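Putative tautomerase (Streptomyces achromogenes, PDB 3RY0) is a putative tautomerase, a small enzyme-family protein of the MIF clan built on a beta-alpha-beta unit and assembled from six chains. Local coordinates at residues Ala25-His28 and Glu29-Thr33; Val5-Leu8 and Glu9-Pro13; Gly32-Val35 and Glu36-Arg39. All blocks are in the same frame, centred on the assembly; numbering follows the deposited sequence.

Contact 1. Residues Ala25-His28 and Glu29-Thr33; sequences AAAH and ETLGT
The C-terminal end of helix 13-31 is closed here by a glycine and by a histidine that reaches past the last turn. His28 donates to the second loop residue, Thr33: ND1 lies 2.7 Å from Thr33 O, in a nearly straight bond with an N-H...O angle of 169°. The carbonyl oxygen sits in the plane of the imidazole, whereas ND1 stands above the plane of the Thr33 carbonyl. CG of His28 lies anti to the backbone N (chi1 176°), which swings the ring beside its own carbonyl carbon and toward the departing chain. The bond fixes the ring's rotation and identifies ND1 as protonated. Gly32, with positive phi, turns the backbone off the helix; its N still donates to His28 O at 2.8 Å, from above the carbonyl plane. A water bound to His28 O also lies over one face of the imidazole and makes a weak bond to Glu29 OE1. The Glu29 carboxylate crosses near CD2 of the ring, with the two planes 60° apart. One turn back, Ala26 O is gripped twice by Thr30: the backbone N at 3.1 Å and OG1 at 2.9 Å reach it from opposite faces of its plane. The hydroxyl gets there because its first torsion sets it between the backbone N and carbonyl carbon. Ala27 CB packs loosely on Leu31 CD1, 4.4 Å away. Separately, the CG2 methyl of Thr33 approaches Ala27 O, which already accepts from Leu31 N. This helix links strands 2-8 and 39-45 in a beta-alpha-beta unit. The second subunit packs its Ala22 and Leu19 on Ala26 and Thr30, and its Leu7 on Leu31, while its Arg11 NH1 donates to Leu31 O.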
loop_
_atom_site.group_PDB
_atom_site.type_symbol
_atom_site.label_atom_id
_atom_site.label_comp_id
_atom_site.label_asym_id
_atom_site.label_seq_id
_atom_site.Cartn_x
_atom_site.Cartn_y
_atom_site.Cartn_z
ATOM N N ALA A 25 -20.782 -2.941 -3.614
ATOM C CA ALA A 25 -22.115 -2.926 -2.969
ATOM C C ALA A 25 -22.001 -2.926 -1.470
ATOM O O ALA A 25 -22.709 -2.163 -0.771
ATOM C CB ALA A 25 -22.868 -4.175 -3.463
ATOM N N ALA A 26 -21.031 -3.644 -0.923
ATOM C CA ALA A 26 -20.849 -3.718 0.508
ATOM C C ALA A 26 -20.482 -2.355 1.042
ATOM O O ALA A 26 -20.995 -1.907 2.071
ATOM C CB ALA A 26 -19.725 -4.677 0.863
ATOM N N ALA A 27 -19.547 -1.617 0.392
ATOM C CA ALA A 27 -19.192 -0.265 0.865
ATOM C C ALA A 27 -20.431 0.666 0.707
ATOM O O ALA A 27 -20.690 1.486 1.648
ATOM C CB ALA A 27 -18.000 0.283 0.042
ATOM N N HIS A 28 -21.150 0.542 -0.404
ATOM C CA HIS A 28 -22.371 1.393 -0.550
ATOM C C HIS A 28 -23.368 1.215 0.544
ATOM O O HIS A 28 -23.814 2.215 1.143
ATOM C CB HIS A 28 -22.977 1.101 -1.912
ATOM C CG HIS A 28 -24.275 1.814 -2.197
ATOM N ND1 HIS A 28 -24.369 3.191 -2.252
ATOM C CD2 HIS A 28 -25.532 1.342 -2.343
ATOM C CE1 HIS A 28 -25.640 3.525 -2.466
ATOM N NE2 HIS A 28 -26.356 2.412 -2.529
ATOM N N GLU A 29 -23.689 -0.036 0.867
ATOM C CA GLU A 29 -24.737 -0.249 1.889
ATOM C C GLU A 29 -24.275 0.100 3.246
ATOM O O GLU A 29 -25.105 0.627 4.062
ATOM C CB GLU A 29 -25.166 -1.681 1.872
ATOM C CG GLU A 29 -25.754 -2.234 0.605
ATOM C CD GLU A 29 -26.855 -1.365 -0.040
ATOM O OE1 GLU A 29 -27.332 -0.368 0.504
ATOM O OE2 GLU A 29 -27.234 -1.766 -1.173
ATOM N N THR A 30 -23.042 -0.146 3.663
ATOM C CA THR A 30 -22.647 0.071 5.005
ATOM C C THR A 30 -22.211 1.514 5.302
ATOM O O THR A 30 -22.276 1.994 6.465
ATOM C CB THR A 30 -21.527 -0.927 5.448
ATOM O OG1 THR A 30 -20.321 -0.724 4.612
ATOM C CG2 THR A 30 -21.981 -2.368 5.222
ATOM N N LEU A 31 -21.664 2.176 4.298
ATOM C CA LEU A 31 -21.209 3.538 4.513
ATOM C C LEU A 31 -22.206 4.559 3.941
ATOM O O LEU A 31 -22.039 5.746 4.261
ATOM C CB LEU A 31 -19.829 3.721 3.831
ATOM C CG LEU A 31 -18.719 2.747 4.282
ATOM C CD1 LEU A 31 -17.518 2.988 3.463
ATOM C CD2 LEU A 31 -18.460 2.863 5.798
ATOM N N GLY A 32 -23.045 4.217 2.999
ATOM C CA GLY A 32 -23.923 5.246 2.376
ATOM C C GLY A 32 -23.223 5.880 1.161
ATOM O O GLY A 32 -23.864 6.619 0.367
ATOM N N THR A 33 -21.968 5.555 0.930
ATOM C CA THR A 33 -21.190 6.214 -0.124
ATOM C C THR A 33 -21.846 5.851 -1.477
ATOM O O THR A 33 -22.151 4.695 -1.773
ATOM C CB THR A 33 -19.686 5.796 -0.032
ATOM O OG1 THR A 33 -18.919 6.496 -1.041
ATOM C CG2 THR A 33 -19.554 4.437 -0.286
HETATM O O HOH W 1 -26.756 3.034 0.738
#

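Contact 2. Residues Val5-Leu8 and Glu9-Pro13; sequences VTLL and EGRSP
Leu7 meets Arg11 where strand 2-8 gives way to the loop leading into helix 13-31. Earlier on the strand, Val5 faces Leu19 and Leu23 of that helix, and Thr6 OG1 is hydrogen-bonded to Arg4 of a third subunit. Leu7 then points its side chain toward the loop, and its CD1 touches Arg11 CG at 4.0 Å. The two side chains cross at about a right angle, and the methyl meets the aliphatic base of the arginine. Leu8 contributes its carbonyl. Two waters donate to Leu8 O and carry its bonding across the turn: one, 2.6 Å from Leu8 O, accepts from Arg11 N; the other, 3.0 Å from Leu8 O, accepts from Arg11 NE at 2.9 Å. A bend at chi2 (-60°) folds the arginine back so that NE can meet this second water. Gly10, with positive phi, lets the loop turn between these anchors, and Ser12 N-caps the helix that follows. Beyond NE, Arg11 NH1 forms a salt bridge with Glu15 and a hydrogen bond to Leu31 O of the second subunit. The turn thus has no direct hydrogen bond between its two halves: water bridges one carbonyl to both backbone and side chain of Arg11, while the charged end is held by a carboxylate and a neighbouring chain.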
loop_
_atom_site.group_PDB
_atom_site.type_symbol
_atom_site.label_atom_id
_atom_site.label_comp_id
_atom_site.label_asym_id
_atom_site.label_seq_id
_atom_site.Cartn_x
_atom_site.Cartn_y
_atom_site.Cartn_z
ATOM N N VAL A 5 -7.437 -4.841 -3.056
ATOM C CA VAL A 5 -7.533 -6.252 -2.729
ATOM C C VAL A 5 -6.249 -6.926 -3.190
ATOM O O VAL A 5 -5.795 -6.698 -4.349
ATOM C CB VAL A 5 -8.694 -6.897 -3.488
ATOM C CG1 VAL A 5 -8.864 -8.413 -3.209
ATOM C CG2 VAL A 5 -9.944 -6.141 -3.254
ATOM N N THR A 6 -5.690 -7.792 -2.344
ATOM C CA THR A 6 -4.552 -8.593 -2.789
ATOM C C THR A 6 -4.999 -10.084 -2.802
ATOM O O THR A 6 -5.405 -10.584 -1.760
ATOM C CB THR A 6 -3.413 -8.402 -1.768
ATOM O OG1 THR A 6 -3.082 -7.010 -1.634
ATOM C CG2 THR A 6 -2.117 -9.128 -2.265
ATOM N N LEU A 7 -4.893 -10.677 -3.967
ATOM C CA LEU A 7 -5.342 -12.061 -4.196
ATOM C C LEU A 7 -4.271 -12.859 -4.745
ATOM O O LEU A 7 -3.475 -12.332 -5.467
ATOM C CB LEU A 7 -6.410 -12.133 -5.329
ATOM C CG LEU A 7 -7.703 -11.364 -5.187
ATOM C CD1 LEU A 7 -8.651 -11.721 -6.360
ATOM C CD2 LEU A 7 -8.370 -11.746 -3.803
ATOM N N LEU A 8 -4.248 -14.175 -4.533
ATOM C CA LEU A 8 -3.368 -15.045 -5.350
ATOM C C LEU A 8 -3.785 -15.068 -6.771
ATOM O O LEU A 8 -5.042 -15.079 -7.064
ATOM C CB LEU A 8 -3.419 -16.471 -4.872
ATOM C CG LEU A 8 -2.694 -16.746 -3.606
ATOM C CD1 LEU A 8 -3.158 -18.143 -3.006
ATOM C CD2 LEU A 8 -1.164 -16.820 -3.838
ATOM N N GLU A 9 -2.811 -15.183 -7.666
ATOM C CA GLU A 9 -3.041 -15.495 -9.069
ATOM C C GLU A 9 -3.939 -16.718 -9.232
ATOM O O GLU A 9 -3.973 -17.627 -8.434
ATOM C CB GLU A 9 -1.686 -15.700 -9.842
ATOM C CG GLU A 9 -0.949 -14.434 -10.151
ATOM C CD GLU A 9 0.380 -14.633 -10.876
ATOM O OE1 GLU A 9 0.818 -15.803 -11.057
ATOM O OE2 GLU A 9 1.018 -13.648 -11.234
ATOM N N GLY A 10 -4.651 -16.645 -10.347
ATOM C CA GLY A 10 -5.360 -17.779 -10.864
ATOM C C GLY A 10 -6.868 -17.662 -10.732
ATOM O O GLY A 10 -7.549 -18.688 -10.940
ATOM N N ARG A 11 -7.429 -16.500 -10.346
ATOM C CA ARG A 11 -8.921 -16.419 -10.258
ATOM C C ARG A 11 -9.416 -16.171 -11.632
ATOM O O ARG A 11 -8.732 -15.566 -12.472
ATOM C CB ARG A 11 -9.427 -15.210 -9.473
ATOM C CG ARG A 11 -9.381 -15.258 -8.045
ATOM C CD ARG A 11 -10.184 -16.353 -7.607
ATOM N NE ARG A 11 -9.847 -16.715 -6.275
ATOM C CZ ARG A 11 -10.584 -17.516 -5.531
ATOM N NH1 ARG A 11 -11.706 -18.046 -6.039
ATOM N NH2 ARG A 11 -10.186 -17.830 -4.299
ATOM N N SER A 12 -10.654 -16.573 -11.917
ATOM C CA SER A 12 -11.124 -16.327 -13.234
ATOM C C SER A 12 -11.481 -14.861 -13.432
ATOM O O SER A 12 -11.788 -14.124 -12.425
ATOM C CB SER A 12 -12.421 -17.144 -13.520
ATOM O OG SER A 12 -13.468 -16.802 -12.596
ATOM N N PRO A 13 -11.528 -14.445 -14.673
ATOM C CA PRO A 13 -11.988 -13.090 -14.953
ATOM C C PRO A 13 -13.401 -12.851 -14.402
ATOM O O PRO A 13 -13.744 -11.759 -13.915
ATOM C CB PRO A 13 -11.939 -12.987 -16.467
ATOM C CG PRO A 13 -10.833 -13.943 -16.861
ATOM C CD PRO A 13 -10.913 -15.079 -15.876
HETATM O O HOH W 2 -6.553 -14.411 -9.121
HETATM O O HOH W 3 -7.086 -16.393 -5.391
#

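Contact 3. Residues Gly32-Val35 and Glu36-Arg39; sequences GTPV and EAVR
Ala37 and Val38 turn their backbone N-H groups back onto the carbonyls of Pro34 and Val35, three residues earlier in each case. Ala37 N donates to Pro34 O at 2.9 Å, and Val38 N to Val35 O at 3.0 Å. The second bond is the straighter at hydrogen, with an N-H...O angle of 161°. Both donors stand well above the plane of the carbonyl they use, away from its lone pairs, as is usual in the tightly wound 3-10 helix. Thr33 O, just before them, is taken by the His28 side chain. These successive i to i+3 bonds make a short 3-10 turn in the helix-to-strand connection of the beta-alpha-beta unit, between helix 13-31 and strand 39-45. Within the turn Ala37 CB lies 3.4 Å from Pro34 O and also rests against the proline ring at CD, 4.3 Å away. The same methyl packs against Thr33 OG1 at 3.5 Å. Thr33 reaches it because its hydroxyl is anti to the backbone N (chi1 -178°), while its CG2 is directed to Val38. There CG2 of Thr33 and CG2 of Val38 meet methyl to methyl, 3.5 Å apart, from side chains running at about a right angle. Val38 CG2 also comes within 3.7 Å of Pro34 O, so an apolar group borders the acceptor already used by Ala37. The Glu36 carboxylate is hydrogen-bonded through both oxygens elsewhere; OE2 forms a salt bridge with Arg60 of the fourth subunit, whose Val52 packs on the same glutamate. Arg39 begins the next strand, with backbone hydrogen bonds to Pro1 and Ile3 of its own chain and antiparallel pairing to a strand of the fourth subunit. Val38, which is buried, also packs on Thr24 of helix 13-31 and Ile3 of strand 2-8.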
loop_
_atom_site.group_PDB
_atom_site.type_symbol
_atom_site.label_atom_id
_atom_site.label_comp_id
_atom_site.label_asym_id
_atom_site.label_seq_id
_atom_site.Cartn_x
_atom_site.Cartn_y
_atom_site.Cartn_z
ATOM N N GLY A 32 -23.045 4.217 2.999
ATOM C CA GLY A 32 -23.923 5.246 2.376
ATOM C C GLY A 32 -23.223 5.880 1.161
ATOM O O GLY A 32 -23.864 6.619 0.367
ATOM N N THR A 33 -21.968 5.555 0.930
ATOM C CA THR A 33 -21.190 6.214 -0.124
ATOM C C THR A 33 -21.846 5.851 -1.477
ATOM O O THR A 33 -22.151 4.695 -1.773
ATOM C CB THR A 33 -19.686 5.796 -0.032
ATOM O OG1 THR A 33 -18.919 6.496 -1.041
ATOM C CG2 THR A 33 -19.554 4.437 -0.286
ATOM N N PRO A 34 -22.040 6.806 -2.395
ATOM C CA PRO A 34 -22.525 6.472 -3.720
ATOM C C PRO A 34 -21.604 5.470 -4.457
ATOM O O PRO A 34 -20.355 5.582 -4.261
ATOM C CB PRO A 34 -22.592 7.853 -4.452
ATOM C CG PRO A 34 -22.697 8.812 -3.295
ATOM C CD PRO A 34 -21.847 8.245 -2.192
ATOM N N VAL A 35 -22.117 4.521 -5.218
ATOM C CA VAL A 35 -21.234 3.558 -5.882
ATOM C C VAL A 35 -20.164 4.187 -6.721
ATOM O O VAL A 35 -19.008 3.726 -6.750
ATOM C CB VAL A 35 -21.894 2.379 -6.620
ATOM C CG1 VAL A 35 -22.799 1.579 -5.677
ATOM C CG2 VAL A 35 -22.645 2.822 -7.804
ATOM N N GLU A 36 -20.445 5.319 -7.338
ATOM C CA GLU A 36 -19.499 5.948 -8.214
ATOM C C GLU A 36 -18.329 6.563 -7.418
ATOM O O GLU A 36 -17.279 6.954 -8.041
ATOM C CB GLU A 36 -20.230 7.040 -8.988
ATOM C CG GLU A 36 -19.291 7.717 -9.986
ATOM C CD GLU A 36 -18.984 6.867 -11.273
ATOM O OE1 GLU A 36 -19.521 5.728 -11.472
ATOM O OE2 GLU A 36 -18.299 7.427 -12.151
ATOM N N ALA A 37 -18.459 6.709 -6.109
ATOM C CA ALA A 37 -17.358 7.197 -5.293
ATOM C C ALA A 37 -16.471 6.079 -4.771
ATOM O O ALA A 37 -15.471 6.357 -4.051
ATOM C CB ALA A 37 -17.957 7.966 -4.084
ATOM N N VAL A 38 -16.834 4.806 -5.045
ATOM C CA VAL A 38 -16.000 3.661 -4.572
ATOM C C VAL A 38 -15.140 3.162 -5.692
ATOM O O VAL A 38 -15.609 2.894 -6.795
ATOM C CB VAL A 38 -16.929 2.535 -4.121
ATOM C CG1 VAL A 38 -16.138 1.307 -3.633
ATOM C CG2 VAL A 38 -17.981 3.026 -3.098
ATOM N N ARG A 39 -13.828 3.132 -5.357
ATOM C CA ARG A 39 -12.860 2.551 -6.285
ATOM C C ARG A 39 -12.283 1.273 -5.734
ATOM O O ARG A 39 -11.998 1.208 -4.510
ATOM C CB ARG A 39 -11.680 3.543 -6.639
ATOM C CG ARG A 39 -12.195 4.646 -7.508
ATOM C CD ARG A 39 -11.133 5.830 -7.666
ATOM N NE ARG A 39 -11.624 6.683 -8.723
ATOM C CZ ARG A 39 -12.666 7.468 -8.601
ATOM N NH1 ARG A 39 -13.155 7.751 -7.410
ATOM N NH2 ARG A 39 -13.140 8.089 -9.699
#

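How the contacts relate
Contacts 1 and 3 form one continuous corner of the chain: they share Gly32 and Thr33, and their centres are 7 Å apart. They also touch through side chains, with His28 CG 3.8 Å from Val35 CG1 and Ala27 CB 4.2 Å from Val38 CG2. Contact 2 lies toward the other end of helix 13-31, its centre about 23 Å from the centre of each. Its nearest atoms remain about 11 Å from contact 1 and 8 Å from contact 3. The assembly nevertheless joins the ends: the Arg11 side chain of contact 2 reaches the helix end of contact 1 in the second subunit and packs there on Thr33, which contact 3 shares.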